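Local coordinates for protein fervidolysin (Fervidobacterium pennivorans, PDB 1R6V) that degrades keratin into peptides as a calcium-binding, subtilisin-like serine protease and so lets its bacterium grow on native feathers, at residues 157-162 and 259-264. The protein carries 1 engineered substitution. Numbering follows the deposited sequence.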
loop_
_atom_site.group_PDB
_atom_site.type_symbol
_atom_site.label_atom_id
_atom_site.label_comp_id
_atom_site.label_asym_id
_atom_site.label_seq_id
_atom_site.Cartn_x
_atom_site.Cartn_y
_atom_site.Cartn_z
ATOM N N ILE A 157 -19.500 -13.976 -5.376
ATOM C CA ILE A 157 -18.359 -14.689 -4.798
ATOM C C ILE A 157 -17.588 -13.707 -3.911
ATOM O O ILE A 157 -17.185 -12.639 -4.356
ATOM C CB ILE A 157 -17.408 -15.225 -5.903
ATOM C CG1 ILE A 157 -18.098 -16.357 -6.668
ATOM C CG2 ILE A 157 -16.105 -15.758 -5.287
ATOM C CD1 ILE A 157 -17.350 -16.783 -7.929
ATOM N N VAL A 158 -17.396 -14.083 -2.649
ATOM C CA VAL A 158 -16.677 -13.243 -1.688
ATOM C C VAL A 158 -15.345 -13.893 -1.334
ATOM O O VAL A 158 -15.330 -15.038 -0.852
ATOM C CB VAL A 158 -17.466 -13.136 -0.359
ATOM C CG1 VAL A 158 -16.669 -12.353 0.673
ATOM C CG2 VAL A 158 -18.824 -12.500 -0.605
ATOM N N ALA A 159 -14.246 -13.180 -1.549
ATOM C CA ALA A 159 -12.944 -13.733 -1.193
ATOM C C ALA A 159 -12.621 -13.359 0.236
ATOM O O ALA A 159 -12.655 -12.185 0.607
ATOM C CB ALA A 159 -11.851 -13.217 -2.118
ATOM N N VAL A 160 -12.330 -14.377 1.039
ATOM C CA VAL A 160 -11.953 -14.158 2.432
ATOM C C VAL A 160 -10.424 -14.327 2.415
ATOM O O VAL A 160 -9.907 -15.440 2.360
ATOM C CB VAL A 160 -12.667 -15.176 3.366
ATOM C CG1 VAL A 160 -12.010 -15.182 4.761
ATOM C CG2 VAL A 160 -14.149 -14.782 3.507
ATOM N N VAL A 161 -9.729 -13.197 2.456
ATOM C CA VAL A 161 -8.261 -13.114 2.380
ATOM C C VAL A 161 -7.832 -13.086 3.827
ATOM O O VAL A 161 -7.815 -12.047 4.472
ATOM C CB VAL A 161 -7.890 -11.853 1.602
ATOM C CG1 VAL A 161 -6.382 -11.837 1.325
ATOM C CG2 VAL A 161 -8.693 -11.847 0.281
ATOM N N ASP A 162 -7.433 -14.260 4.304
ATOM C CA ASP A 162 -7.222 -14.431 5.728
ATOM C C ASP A 162 -6.383 -15.701 6.014
ATOM O O ASP A 162 -5.484 -16.063 5.241
ATOM C CB ASP A 162 -8.646 -14.586 6.288
ATOM C CG ASP A 162 -8.804 -14.084 7.685
ATOM O OD1 ASP A 162 -8.304 -14.755 8.613
ATOM O OD2 ASP A 162 -9.436 -13.012 7.841
ATOM N N HIS A 259 -10.704 -15.182 -10.922
ATOM C CA HIS A 259 -11.650 -16.265 -10.756
ATOM C C HIS A 259 -13.032 -15.828 -10.303
ATOM O O HIS A 259 -13.800 -16.635 -9.782
ATOM C CB HIS A 259 -11.072 -17.322 -9.809
ATOM C CG HIS A 259 -9.981 -18.134 -10.430
ATOM N ND1 HIS A 259 -10.169 -19.437 -10.843
ATOM C CD2 HIS A 259 -8.728 -17.796 -10.821
ATOM C CE1 HIS A 259 -9.085 -19.861 -11.468
ATOM N NE2 HIS A 259 -8.195 -18.884 -11.469
ATOM N N GLY A 260 -13.335 -14.546 -10.479
ATOM C CA GLY A 260 -14.674 -14.085 -10.175
ATOM C C GLY A 260 -15.093 -13.453 -8.866
ATOM O O GLY A 260 -16.278 -13.120 -8.743
ATOM N N ALA A 261 -14.196 -13.290 -7.894
ATOM C CA ALA A 261 -14.606 -12.643 -6.643
ATOM C C ALA A 261 -15.056 -11.210 -6.948
ATOM O O ALA A 261 -14.405 -10.513 -7.724
ATOM C CB ALA A 261 -13.434 -12.625 -5.639
ATOM N N LYS A 262 -16.177 -10.772 -6.367
ATOM C CA LYS A 262 -16.652 -9.408 -6.589
ATOM C C LYS A 262 -16.439 -8.511 -5.373
ATOM O O LYS A 262 -16.580 -7.293 -5.453
ATOM C CB LYS A 262 -18.126 -9.401 -7.007
ATOM C CG LYS A 262 -18.368 -10.024 -8.369
ATOM C CD LYS A 262 -17.480 -9.413 -9.416
ATOM C CE LYS A 262 -17.603 -10.170 -10.736
ATOM N NZ LYS A 262 -16.624 -9.654 -11.736
ATOM N N VAL A 263 -16.120 -9.120 -4.235
ATOM C CA VAL A 263 -15.807 -8.342 -3.039
ATOM C C VAL A 263 -14.834 -9.200 -2.223
ATOM O O VAL A 263 -14.895 -10.432 -2.270
ATOM C CB VAL A 263 -17.088 -7.982 -2.207
ATOM C CG1 VAL A 263 -17.878 -9.244 -1.863
ATOM C CG2 VAL A 263 -16.687 -7.227 -0.941
ATOM N N MET A 264 -13.886 -8.551 -1.547
ATOM C CA MET A 264 -12.901 -9.259 -0.708
ATOM C C MET A 264 -12.901 -8.663 0.684
ATOM O O MET A 264 -13.075 -7.459 0.839
ATOM C CB MET A 264 -11.478 -9.106 -1.264
ATOM C CG MET A 264 -11.335 -9.531 -2.733
ATOM S SD MET A 264 -9.584 -9.949 -3.178
ATOM C CE MET A 264 -9.670 -9.741 -5.000
#
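In the parallel beta-sheet of the subtilisin-like catalytic domain, Val158 and Ala159 of strand 157-162 pair with Val263 and Met264 in strand 263-269, which follows helix 246-258. Two backbone hydrogen bonds define the parallel register: Lys262 N donates to Ile157 O at 2.9 Å with an N-H...O angle of 162°, and Ala159 N donates to Val263 O. On the second side of strand 157-162, Val158 and Val160 bond to strand 225-230, which places 157-162 inside the sheet.

The helix exit fits a Schellman motif with Gly260, of positive phi, as its C-prime residue. Ile157 lies over this turn: its CB is 3.7 Å from Gly260 O, while CG2, anti to the backbone N (CG1 chi1 -69°), rests on Ala261 CA. CD1 reaches back to the carbonyl oxygens of His259 and Gly260. Replacing Ile157 with an alanine would probably strip the CG2 contact from Ala261 CA and the CD1 contact from those two carbonyl oxygens, leaving the turn less covered.

One sheet face carries Val158 and Val263, whose side chains run side by side, with CG2 of Val158 3.6 Å from CG1 of Val263; helix 380-397, which carries Ser381 of the probable charge relay near its start, covers both. The other face carries Ala159 and Met264, packed beneath helix 246-258, where Ala159 CB touches Ala261 CB at 3.9 Å. Asp162, assigned to the same relay, ends strand 157-162, so this pairing lies in the strand that delivers it. Met264 runs extended beyond CG (chi2 -158°), which brings its SD to 4.0 Å from Val161 CG2 and 4.1 Å from Ala159 CB.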